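Local coordinates for protein hyperpolarization-activated (Ih) channel (Strongylocentrotus purpuratus, PDB 2PTM) that probably carries potassium as a hyperpolarization-activated, voltage-gated channel, of which this piece is the C-terminal region, comprising C-linker and cyclic-nucleotide-binding domain with cAMP bound, at residues 121-126 against 157-162; 95-100 against 112-117; 104-109 against 151-156; 64-69 against 89-94. One frame throughout, in Å; residues are numbered along the deposited sequence.

Ligand recognition by a beta roll can be followed from pocket to C-linker in these four contacts. Interactions 1 and 3, whose centres lie 13 Å apart, share a sheet and both touch cAMP: 121-126 with 157-162 lays hydrocarbon beside ribose and purine, whereas 104-109 with 151-156 supports the phosphate. Interaction 2 is the second shell, since Arg-153 NH2 reaches Arg-114 O at 2.8 Å. Interactions 1 and 2 also meet, Cys-159 SG lying 3.6 Å from Phe-99 CB. Interaction 4, among the helices, is remote from the phosphate-binding interaction 3 (centres about 26 Å apart) but joins interaction 2 through Leu-94 CD2, 3.8 Å from Phe-117 CD2.

Interaction 1: residues 121-126 against 157-162; sequences GIVDII and VKCETY. With CMP (adenosine-3',5'-cyclic-monophosphate), chain C.
Val-123 and Val-157 pack where two neighbouring antiparallel strands of the cyclic-nucleotide-binding beta roll, 123-126 and 157-159, run side by side. This is the tight part of the contact. With CG1 of Val-157 anti to the backbone N (chi1 -179°), that methyl reaches diagonally to CB of Val-123, 3.6 Å away, and also touches its CG2. The other branch, Val-157 CG2, lies alongside Ile-125 CD1 and borders the ribose. Ile-125 in turn places CG2 3.7 Å from N9 of cAMP, so the same buried face that joins the strands forms a hydrophobic wall of the pocket. Phe-142 packs against both valines.

The backbone between these faces is regular. Asp-124 and Lys-158 form a hydrogen-bonded pair, with Asp-124 N 2.8 Å from Lys-158 O and the bond nearly straight at 170°. Farther along, Glu-160 N donates to Ile-122 O, and Ile-122 N to Thr-161 OG1 at 3.1 Å; that hydroxyl in turn donates a hydrogen bond to Tyr-162 O.

The other face is looser and more polar. Lys-158 lays CB and CD against Ile-126 CD1 before its extended chain leads away. Glu-160, exposed and bent, swings its carboxylate across that of Asp-124, the planes 66° apart. Ser-135 bonds Asp-124 OD1, and a water lies 3.0 Å from Asp-124 OD2, with more acceptors around it than it has protons to give. Two acids this close would be expected to raise each other's proton affinity: Asp-124 OD2 and Glu-160 OE1 are separated by just 2.8 Å.

Interaction 2: residues 95-100 against 112-117; sequences EFEVFQ and GDRMFF
Arg-114 grips Glu-97 side-on, a textbook case of a salt bridge in which an arginine uses NE and one terminal nitrogen against both carboxylate oxygens. The arginine repays following outward. From CB its CG turns into the position between backbone N and carbonyl carbon (chi1 65°), and from there the chain runs extended to NE, directing the guanidinium toward strand 95-99. CD is the first atom to meet the partner, 3.6 Å from Glu-97 OE2. NE then donates to that same oxygen at 2.8 Å, with the acceptor slightly tilted from the guanidinium plane. NH2 donates to Glu-97 OE1 at 2.9 Å, nearer the plane and straighter, at 166°. Each oxygen offers its syn lone pair, and the two flat groups are nearly coplanar, 24° apart. NH1, at the remaining corner, bonds Asp-113 OD1 at 2.9 Å and extends the network.

Aromatic rings border this charged plate. Phe-116 places CZ 3.3 Å above the guanidinium plane, displaced from the centre of the group, while its CE1 edge meets Glu-97 OE1 at 3.7 Å. Phe-99 approaches from the glutamate's side, its CZ 4.0 Å from Arg-114 NH2, edge against edge. The guanidinium is thus restrained from turning by acids at its edges and by a ring on one face.

Ser-167 adds a bond to Glu-97 OE2, and Glu-58 of a second subunit pairs with Arg-114 NH2. Strands 95-99 and 114-118 do not pair directly: both flank strand 163-169 in the sheet, and Phe-99 and Phe-116 also pack on Val-105 of strand 104-106.

Interaction 3: residues 104-109 against 151-156; sequences YVIQEG and ERRVAS. With CMP (adenosine-3',5'-cyclic-monophosphate), chain C.
Arg-153 bends at its second torsion (chi2 -64°), which folds its chain across Ile-106, while Ile-106 itself runs straight out to CD1 (chi2 178°). The two side chains therefore cross at about a right angle, and Ile-106 CD1 sits over the centre of the guanidinium, 3.7 Å above its plane. CG2 of the isoleucine supports the shaft of the arginine, 3.6 Å from Arg-153 CD. With one face backed by hydrocarbon, the guanidinium uses its edge: NH1 donates to O2P of cAMP at 2.9 Å, and NH2 is tied to Arg-114 O.

The next residue contributes backbone. Val-154 N points at O1P, 2.8 Å away, in an almost straight bond of 164°. This is the phosphate-binding cassette of the cyclic-nucleotide-binding domain, in which a short helix, here 145-149, and the loop after it surround the cyclic phosphate. The loop is held from behind by 104-109, whose strand 104-106 turns a corner at a classic beta bulge, Val-105 and Ile-106 both facing Val-157.

Beyond the bulge, backbone and side-chain bonds join the two segments. Ser-156 OG accepts from Glu-108 N at 2.9 Å, and Gly-109 N donates to Arg-153 O at 2.9 Å, fixing the carbonyl of the very residue that binds phosphate. Gly-109 turns the chain with a positive phi. Its O receives NH1 of the extended Arg-152 near the guanidinium plane, and Glu-179 O of a second subunit takes a further bond from that nitrogen. A water bridges Glu-108 OE2 and Val-154 O, donating to both, at 2.8 Å to the carboxylate oxygen.

Interaction 4: residues 64-69 against 89-94; sequences VANYNC and RVVTLL
Val-91 is the bump, and the surface formed by Ala-65, Asn-66 and Cys-69 is the hollow that receives it. Helix 58-68, probably part of the C-linker, and helix 84-93 pass nearly at right angles (87°), their axes 8.7 Å apart at the closest point, so the contact is compact and one branched residue supplies most of its helix's share. The two methyls of Val-91 divide the work. CG1, turned anti to the carbonyl carbon (chi1 -66°), seats against CB of Cys-69 at 3.7 Å. CG2 reaches the other side of the hollow, 3.7 Å from OD1 of Asn-66, whose side chain crosses it at about a right angle, and it also comes within 4.2 Å of Ala-65 CB.

The small Ala-65 is consistent with the close approach here, where its CA is 5.7 Å from that of Thr-92. It presents only its methyl, which settles on the backbone of the facing helix, 3.8 Å from Val-91 O, and meets Thr-92 CG2. At the end of helix 58-68, Cys-69 SG looks toward Leu-94 CD1, a looser touch at 4.3 Å.

Polar groups border the rim: Asn-66 ND2 bonds Thr-88 OG1, while Thr-92 OG1 turns back to Arg-89 O within its own helix. Helix 70-75 touches Val-91 through Val-73 and Leu-94 through Leu-72. On helix 84-93, Leu-93 packs on helix 170-179 and strand 163-169, and after Leu-94 the chain enters strand 95-99.

Interaction 1: residues 121-126 against 157-162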
# COMPACT_ATOMS: atom_id res chain seq x y z
N GLY A 121 9.52 19.19 24.88
CA GLY A 121 10.94 19.01 24.70
C GLY A 121 11.62 20.31 24.30
O GLY A 121 10.98 21.33 24.06
N ILE A 122 12.94 20.25 24.24
CA ILE A 122 13.74 21.41 23.85
C ILE A 122 14.68 21.00 22.74
O ILE A 122 15.35 19.97 22.85
CB ILE A 122 14.57 21.91 25.04
CG1 ILE A 122 13.65 22.36 26.18
CG2 ILE A 122 15.49 23.03 24.59
CD1 ILE A 122 14.38 22.70 27.45
N VAL A 123 14.72 21.77 21.66
CA VAL A 123 15.67 21.53 20.58
C VAL A 123 16.52 22.77 20.34
O VAL A 123 16.11 23.89 20.65
CB VAL A 123 14.95 21.12 19.26
CG1 VAL A 123 14.11 19.89 19.49
CG2 VAL A 123 14.09 22.26 18.74
N ASP A 124 17.73 22.56 19.82
CA ASP A 124 18.62 23.65 19.43
C ASP A 124 18.60 23.79 17.92
O ASP A 124 18.62 22.79 17.20
CB ASP A 124 20.06 23.35 19.85
CG ASP A 124 20.27 23.47 21.35
OD1 ASP A 124 19.52 24.21 22.02
OD2 ASP A 124 21.21 22.82 21.85
N ILE A 125 18.54 25.04 17.44
CA ILE A 125 18.67 25.33 16.02
C ILE A 125 20.13 25.69 15.75
O ILE A 125 20.63 26.68 16.26
CB ILE A 125 17.77 26.53 15.62
CG1 ILE A 125 16.31 26.29 16.06
CG2 ILE A 125 17.86 26.81 14.12
CD1 ILE A 125 15.71 25.01 15.56
N ILE A 126 20.82 24.87 14.95
CA ILE A 126 22.26 25.00 14.77
C ILE A 126 22.60 25.39 13.33
O ILE A 126 22.30 24.65 12.40
CB ILE A 126 22.98 23.67 15.11
CG1 ILE A 126 22.53 23.17 16.50
CG2 ILE A 126 24.50 23.84 15.02
CD1 ILE A 126 23.15 21.86 16.92
N VAL A 157 18.62 20.70 13.46
CA VAL A 157 17.83 20.76 14.69
C VAL A 157 18.20 19.56 15.53
O VAL A 157 18.06 18.41 15.09
CB VAL A 157 16.33 20.73 14.38
CG1 VAL A 157 15.50 20.82 15.68
CG2 VAL A 157 15.96 21.89 13.42
N LYS A 158 18.69 19.82 16.75
CA LYS A 158 19.21 18.77 17.61
C LYS A 158 18.47 18.78 18.93
O LYS A 158 18.33 19.82 19.56
CB LYS A 158 20.71 19.00 17.87
CG LYS A 158 21.43 17.90 18.66
CD LYS A 158 22.91 18.25 18.79
CE LYS A 158 23.72 17.09 19.39
NZ LYS A 158 25.12 17.50 19.69
N CYS A 159 18.01 17.61 19.37
CA CYS A 159 17.29 17.50 20.64
C CYS A 159 18.21 17.68 21.85
O CYS A 159 19.27 17.06 21.94
CB CYS A 159 16.63 16.13 20.74
SG CYS A 159 15.38 15.86 19.51
N GLU A 160 17.77 18.51 22.79
CA GLU A 160 18.48 18.65 24.06
C GLU A 160 17.93 17.63 25.05
O GLU A 160 18.68 17.07 25.84
CB GLU A 160 18.34 20.07 24.63
CG GLU A 160 19.15 21.14 23.91
CD GLU A 160 20.59 21.19 24.37
OE1 GLU A 160 21.09 22.30 24.64
OE2 GLU A 160 21.23 20.11 24.47
N THR A 161 16.62 17.38 25.00
CA THR A 161 15.94 16.51 25.95
C THR A 161 15.28 15.41 25.15
O THR A 161 15.42 15.37 23.93
CB THR A 161 14.84 17.28 26.69
OG1 THR A 161 13.85 17.71 25.75
CG2 THR A 161 15.40 18.51 27.41
N TYR A 162 14.56 14.51 25.81
CA TYR A 162 13.61 13.68 25.09
C TYR A 162 12.59 14.63 24.48
O TYR A 162 12.18 15.59 25.13
CB TYR A 162 12.91 12.69 26.04
CG TYR A 162 13.63 11.37 26.14
CD1 TYR A 162 14.71 11.21 26.98
CD2 TYR A 162 13.23 10.28 25.36
CE1 TYR A 162 15.38 10.00 27.07
CE2 TYR A 162 13.89 9.08 25.43
CZ TYR A 162 14.97 8.94 26.28
OH TYR A 162 15.63 7.75 26.36
P CMP C . 13.98 23.95 7.71
O1P CMP C . 15.03 24.75 6.88
O2P CMP C . 12.98 23.19 6.98
O5' CMP C . 14.94 23.13 8.71
C5' CMP C . 15.53 23.62 9.89
C4' CMP C . 14.56 24.45 10.73
O4' CMP C . 15.14 25.29 11.71
C3' CMP C . 13.93 25.47 9.81
O3' CMP C . 13.29 25.07 8.65
C2' CMP C . 13.16 26.43 10.71
O2' CMP C . 12.01 25.77 11.20
C1' CMP C . 14.18 26.39 11.90
N9 CMP C . 14.93 27.61 12.01
C8 CMP C . 15.98 28.09 11.20
N7 CMP C . 16.48 29.26 11.63
C5 CMP C . 15.72 29.58 12.76
C6 CMP C . 15.71 30.67 13.68
N6 CMP C . 16.61 31.70 13.55
N1 CMP C . 14.79 30.67 14.69
C2 CMP C . 13.94 29.63 14.81
N3 CMP C . 13.83 28.53 14.03
C4 CMP C . 14.75 28.54 13.03
O HOH W 1 20.76 19.91 21.39

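Interaction 2: residues 95-100 against 112-117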
# COMPACT_ATOMS: atom_id res chain seq x y z
N GLU A 95 1.56 12.97 12.70
CA GLU A 95 2.12 11.68 13.10
C GLU A 95 2.96 11.85 14.36
O GLU A 95 3.85 12.69 14.40
CB GLU A 95 2.98 11.09 11.99
CG GLU A 95 2.17 10.58 10.80
CD GLU A 95 1.39 9.32 11.14
OE1 GLU A 95 1.84 8.56 12.02
OE2 GLU A 95 0.34 9.08 10.51
N PHE A 96 2.69 11.04 15.38
CA PHE A 96 3.46 11.12 16.63
C PHE A 96 4.87 10.58 16.43
O PHE A 96 5.06 9.52 15.85
CB PHE A 96 2.74 10.32 17.71
CG PHE A 96 3.39 10.40 19.06
CD1 PHE A 96 3.49 11.61 19.72
CD2 PHE A 96 3.88 9.27 19.67
CE1 PHE A 96 4.07 11.69 20.97
CE2 PHE A 96 4.46 9.33 20.93
CZ PHE A 96 4.56 10.55 21.58
N GLU A 97 5.86 11.32 16.92
CA GLU A 97 7.25 10.87 16.82
C GLU A 97 7.93 11.18 18.14
O GLU A 97 7.59 12.17 18.78
CB GLU A 97 8.00 11.58 15.67
CG GLU A 97 7.49 11.22 14.26
CD GLU A 97 8.38 11.75 13.15
OE1 GLU A 97 9.61 11.76 13.32
OE2 GLU A 97 7.83 12.16 12.11
N VAL A 98 8.87 10.34 18.54
CA VAL A 98 9.65 10.60 19.74
C VAL A 98 11.11 10.57 19.34
O VAL A 98 11.52 9.68 18.58
CB VAL A 98 9.39 9.54 20.84
CG1 VAL A 98 10.48 9.60 21.91
CG2 VAL A 98 8.02 9.74 21.47
N PHE A 99 11.89 11.53 19.85
CA PHE A 99 13.33 11.55 19.68
C PHE A 99 14.03 11.67 21.05
O PHE A 99 13.42 12.05 22.05
CB PHE A 99 13.77 12.72 18.76
CG PHE A 99 13.43 12.51 17.30
CD1 PHE A 99 14.38 11.98 16.41
CD2 PHE A 99 12.19 12.87 16.81
CE1 PHE A 99 14.08 11.79 15.08
CE2 PHE A 99 11.87 12.69 15.46
CZ PHE A 99 12.83 12.14 14.59
N GLN A 100 15.32 11.33 21.06
CA GLN A 100 16.11 11.25 22.29
C GLN A 100 17.18 12.33 22.34
O GLN A 100 17.53 12.90 21.31
CB GLN A 100 16.76 9.86 22.37
CG GLN A 100 15.76 8.76 22.73
CD GLN A 100 16.29 7.37 22.50
OE1 GLN A 100 16.53 6.97 21.36
NE2 GLN A 100 16.44 6.60 23.58
N GLY A 112 13.92 17.97 2.77
CA GLY A 112 12.99 17.71 3.86
C GLY A 112 11.72 17.05 3.39
O GLY A 112 11.20 17.36 2.31
N ASP A 113 11.21 16.11 4.18
CA ASP A 113 9.99 15.40 3.81
C ASP A 113 8.81 15.71 4.73
O ASP A 113 7.69 15.26 4.49
CB ASP A 113 10.23 13.88 3.73
CG ASP A 113 10.64 13.26 5.06
OD1 ASP A 113 10.88 14.00 6.04
OD2 ASP A 113 10.72 12.02 5.14
N ARG A 114 9.05 16.49 5.78
CA ARG A 114 8.00 16.80 6.74
C ARG A 114 8.44 17.93 7.67
O ARG A 114 9.62 18.27 7.74
CB ARG A 114 7.65 15.54 7.57
CG ARG A 114 8.77 15.00 8.48
CD ARG A 114 8.52 13.53 8.82
NE ARG A 114 9.33 13.05 9.94
CZ ARG A 114 10.60 12.65 9.84
NH1 ARG A 114 11.21 12.71 8.66
NH2 ARG A 114 11.25 12.21 10.91
N MET A 115 7.48 18.53 8.38
CA MET A 115 7.78 19.51 9.42
C MET A 115 7.30 18.96 10.75
O MET A 115 6.64 17.92 10.79
CB MET A 115 7.10 20.85 9.14
CG MET A 115 5.58 20.80 9.27
SD MET A 115 4.90 22.45 9.35
CE MET A 115 5.61 23.04 10.88
N PHE A 116 7.64 19.66 11.84
CA PHE A 116 7.42 19.14 13.19
C PHE A 116 6.82 20.17 14.13
O PHE A 116 7.24 21.33 14.14
CB PHE A 116 8.75 18.69 13.81
CG PHE A 116 9.49 17.67 12.99
CD1 PHE A 116 9.35 16.32 13.27
CD2 PHE A 116 10.32 18.06 11.94
CE1 PHE A 116 10.04 15.37 12.52
CE2 PHE A 116 10.99 17.12 11.19
CZ PHE A 116 10.85 15.77 11.47
N PHE A 117 5.86 19.73 14.94
CA PHE A 117 5.32 20.54 16.03
C PHE A 117 5.83 19.94 17.33
O PHE A 117 5.78 18.72 17.50
CB PHE A 117 3.79 20.51 16.03
CG PHE A 117 3.19 21.20 14.84
CD1 PHE A 117 2.84 22.54 14.91
CD2 PHE A 117 2.98 20.51 13.66
CE1 PHE A 117 2.29 23.18 13.82
CE2 PHE A 117 2.43 21.15 12.55
CZ PHE A 117 2.09 22.49 12.63

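Interaction 3: residues 104-109 against 151-156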
# COMPACT_ATOMS: atom_id res chain seq x y z
N TYR A 104 19.76 14.24 16.04
CA TYR A 104 19.51 15.25 15.01
C TYR A 104 18.21 14.93 14.28
O TYR A 104 18.14 13.99 13.50
CB TYR A 104 20.67 15.33 14.02
CG TYR A 104 21.87 16.07 14.56
CD1 TYR A 104 22.00 17.44 14.39
CD2 TYR A 104 22.86 15.40 15.25
CE1 TYR A 104 23.09 18.12 14.89
CE2 TYR A 104 23.95 16.06 15.74
CZ TYR A 104 24.07 17.41 15.57
OH TYR A 104 25.17 18.05 16.08
N VAL A 105 17.16 15.70 14.56
CA VAL A 105 15.89 15.53 13.86
C VAL A 105 16.04 15.99 12.42
O VAL A 105 15.47 15.40 11.51
CB VAL A 105 14.79 16.35 14.53
CG1 VAL A 105 13.43 16.06 13.87
CG2 VAL A 105 14.75 16.06 16.03
N ILE A 106 16.83 17.05 12.23
CA ILE A 106 17.03 17.66 10.92
C ILE A 106 18.49 18.00 10.74
O ILE A 106 19.13 18.50 11.66
CB ILE A 106 16.21 18.96 10.78
CG1 ILE A 106 14.72 18.64 10.64
CG2 ILE A 106 16.67 19.76 9.55
CD1 ILE A 106 13.84 19.91 10.56
N GLN A 107 19.02 17.71 9.55
CA GLN A 107 20.38 18.07 9.17
C GLN A 107 20.37 19.18 8.12
O GLN A 107 19.68 19.07 7.11
CB GLN A 107 21.11 16.85 8.59
CG GLN A 107 21.45 15.78 9.61
CD GLN A 107 22.68 16.12 10.41
OE1 GLN A 107 23.37 17.09 10.12
NE2 GLN A 107 22.97 15.32 11.43
N GLU A 108 21.13 20.24 8.37
CA GLU A 108 21.25 21.34 7.41
C GLU A 108 21.71 20.81 6.06
O GLU A 108 22.59 19.96 5.99
CB GLU A 108 22.26 22.37 7.94
CG GLU A 108 22.42 23.61 7.08
CD GLU A 108 23.48 23.46 6.00
OE1 GLU A 108 24.43 22.65 6.19
OE2 GLU A 108 23.37 24.15 4.97
N GLY A 109 21.11 21.32 4.99
CA GLY A 109 21.57 21.03 3.64
C GLY A 109 20.94 19.82 2.97
O GLY A 109 21.24 19.53 1.81
N GLU A 151 13.32 23.83 -1.28
CA GLU A 151 14.77 23.80 -1.41
C GLU A 151 15.36 22.83 -0.38
O GLU A 151 14.95 21.67 -0.31
CB GLU A 151 15.36 25.20 -1.20
CG GLU A 151 14.94 26.21 -2.26
CD GLU A 151 15.60 25.97 -3.59
OE1 GLU A 151 16.47 25.07 -3.67
OE2 GLU A 151 15.26 26.68 -4.56
N ARG A 152 16.32 23.30 0.41
CA ARG A 152 16.96 22.44 1.40
C ARG A 152 16.80 22.98 2.81
O ARG A 152 16.49 24.15 2.99
CB ARG A 152 18.44 22.27 1.07
CG ARG A 152 18.69 21.70 -0.32
CD ARG A 152 20.17 21.70 -0.66
NE ARG A 152 20.42 21.09 -1.97
CZ ARG A 152 20.77 19.82 -2.14
NH1 ARG A 152 20.92 19.03 -1.08
NH2 ARG A 152 20.99 19.34 -3.35
N ARG A 153 17.03 22.12 3.80
CA ARG A 153 17.04 22.53 5.21
C ARG A 153 18.07 23.63 5.44
O ARG A 153 19.20 23.52 4.98
CB ARG A 153 17.38 21.33 6.09
CG ARG A 153 16.44 20.12 5.96
CD ARG A 153 15.03 20.44 6.41
NE ARG A 153 14.27 19.23 6.71
CZ ARG A 153 12.98 19.21 7.03
NH1 ARG A 153 12.29 20.34 7.10
NH2 ARG A 153 12.38 18.05 7.30
N VAL A 154 17.69 24.69 6.16
CA VAL A 154 18.59 25.84 6.32
C VAL A 154 19.39 25.83 7.62
O VAL A 154 20.25 26.67 7.83
CB VAL A 154 17.86 27.20 6.16
CG1 VAL A 154 17.06 27.21 4.86
CG2 VAL A 154 16.95 27.48 7.36
N ALA A 155 19.11 24.84 8.46
CA ALA A 155 19.76 24.74 9.76
C ALA A 155 19.61 23.30 10.20
O ALA A 155 18.79 22.58 9.64
CB ALA A 155 19.08 25.67 10.77
N SER A 156 20.41 22.87 11.18
CA SER A 156 20.16 21.57 11.79
C SER A 156 19.32 21.75 13.05
O SER A 156 19.28 22.84 13.62
CB SER A 156 21.48 20.87 12.14
OG SER A 156 22.30 20.72 10.98
P CMP C . 13.98 23.95 7.71
O1P CMP C . 15.03 24.75 6.88
O2P CMP C . 12.98 23.19 6.98
O5' CMP C . 14.94 23.13 8.71
C5' CMP C . 15.53 23.62 9.89
C4' CMP C . 14.56 24.45 10.73
O4' CMP C . 15.14 25.29 11.71
C3' CMP C . 13.93 25.47 9.81
O3' CMP C . 13.29 25.07 8.65
C2' CMP C . 13.16 26.43 10.71
O2' CMP C . 12.01 25.77 11.20
C1' CMP C . 14.18 26.39 11.90
N9 CMP C . 14.93 27.61 12.01
C8 CMP C . 15.98 28.09 11.20
N7 CMP C . 16.48 29.26 11.63
C5 CMP C . 15.72 29.58 12.76
C6 CMP C . 15.71 30.67 13.68
N6 CMP C . 16.61 31.70 13.55
N1 CMP C . 14.79 30.67 14.69
C2 CMP C . 13.94 29.63 14.81
N3 CMP C . 13.83 28.53 14.03
C4 CMP C . 14.75 28.54 13.03
O HOH W 2 22.44 26.73 5.60

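Interaction 4: residues 64-69 against 89-94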
# COMPACT_ATOMS: atom_id res chain seq x y z
N VAL A 64 -11.37 12.12 18.48
CA VAL A 64 -10.25 11.54 19.21
C VAL A 64 -8.96 12.30 18.94
O VAL A 64 -8.20 12.59 19.87
CB VAL A 64 -10.08 10.04 18.92
CG1 VAL A 64 -8.88 9.49 19.69
CG2 VAL A 64 -11.35 9.27 19.29
N ALA A 65 -8.70 12.64 17.68
CA ALA A 65 -7.47 13.38 17.38
C ALA A 65 -7.48 14.76 18.04
O ALA A 65 -6.47 15.23 18.56
CB ALA A 65 -7.27 13.50 15.87
N ASN A 66 -8.64 15.42 18.02
CA ASN A 66 -8.77 16.72 18.66
C ASN A 66 -8.50 16.63 20.15
O ASN A 66 -7.86 17.51 20.72
CB ASN A 66 -10.14 17.34 18.41
CG ASN A 66 -10.16 18.24 17.18
OD1 ASN A 66 -9.39 19.19 17.07
ND2 ASN A 66 -11.06 17.95 16.26
N TYR A 67 -9.01 15.58 20.79
CA TYR A 67 -8.79 15.45 22.23
C TYR A 67 -7.33 15.14 22.58
O TYR A 67 -6.75 15.74 23.48
CB TYR A 67 -9.71 14.40 22.86
CG TYR A 67 -9.65 14.45 24.38
CD1 TYR A 67 -10.49 15.29 25.10
CD2 TYR A 67 -8.72 13.70 25.09
CE1 TYR A 67 -10.42 15.36 26.48
CE2 TYR A 67 -8.64 13.76 26.47
CZ TYR A 67 -9.50 14.59 27.16
OH TYR A 67 -9.43 14.66 28.54
N ASN A 68 -6.75 14.18 21.86
CA ASN A 68 -5.37 13.80 22.13
C ASN A 68 -4.39 14.94 21.84
O ASN A 68 -3.33 15.03 22.47
CB ASN A 68 -4.99 12.55 21.34
CG ASN A 68 -5.79 11.34 21.77
OD1 ASN A 68 -6.44 11.35 22.82
ND2 ASN A 68 -5.75 10.28 20.97
N CYS A 69 -4.75 15.82 20.91
CA CYS A 69 -3.90 16.95 20.54
C CYS A 69 -4.31 18.27 21.18
O CYS A 69 -3.80 19.33 20.81
CB CYS A 69 -3.85 17.11 19.01
SG CYS A 69 -2.94 15.82 18.11
N ARG A 89 -8.36 19.44 10.50
CA ARG A 89 -7.66 18.82 9.39
C ARG A 89 -6.22 18.48 9.76
O ARG A 89 -5.74 17.37 9.51
CB ARG A 89 -7.68 19.73 8.16
CG ARG A 89 -7.06 19.09 6.92
CD ARG A 89 -7.97 18.02 6.35
NE ARG A 89 -9.23 18.58 5.87
CZ ARG A 89 -10.26 17.86 5.44
NH1 ARG A 89 -10.19 16.54 5.43
NH2 ARG A 89 -11.37 18.47 5.02
N VAL A 90 -5.52 19.43 10.37
CA VAL A 90 -4.13 19.23 10.76
C VAL A 90 -3.99 18.09 11.76
O VAL A 90 -3.21 17.17 11.53
CB VAL A 90 -3.51 20.51 11.33
CG1 VAL A 90 -2.12 20.23 11.90
CG2 VAL A 90 -3.45 21.57 10.25
N VAL A 91 -4.74 18.15 12.86
CA VAL A 91 -4.56 17.17 13.92
C VAL A 91 -4.85 15.75 13.44
O VAL A 91 -4.29 14.80 13.96
CB VAL A 91 -5.38 17.47 15.21
CG1 VAL A 91 -4.88 18.76 15.89
CG2 VAL A 91 -6.88 17.53 14.93
N THR A 92 -5.71 15.60 12.44
CA THR A 92 -6.03 14.27 11.92
C THR A 92 -4.91 13.74 11.01
O THR A 92 -4.87 12.56 10.70
CB THR A 92 -7.36 14.23 11.15
OG1 THR A 92 -7.27 15.07 9.99
CG2 THR A 92 -8.52 14.70 12.03
N LEU A 93 -4.02 14.63 10.59
CA LEU A 93 -2.92 14.23 9.72
C LEU A 93 -1.56 14.16 10.41
O LEU A 93 -0.59 13.68 9.83
CB LEU A 93 -2.81 15.16 8.51
CG LEU A 93 -4.05 15.26 7.61
CD1 LEU A 93 -3.80 16.26 6.50
CD2 LEU A 93 -4.43 13.90 7.03
N LEU A 94 -1.48 14.65 11.65
CA LEU A 94 -0.22 14.63 12.39
C LEU A 94 0.24 13.20 12.71
O LEU A 94 -0.58 12.33 12.95
CB LEU A 94 -0.34 15.44 13.68
CG LEU A 94 -0.55 16.95 13.54
CD1 LEU A 94 -0.72 17.57 14.93
CD2 LEU A 94 0.63 17.59 12.82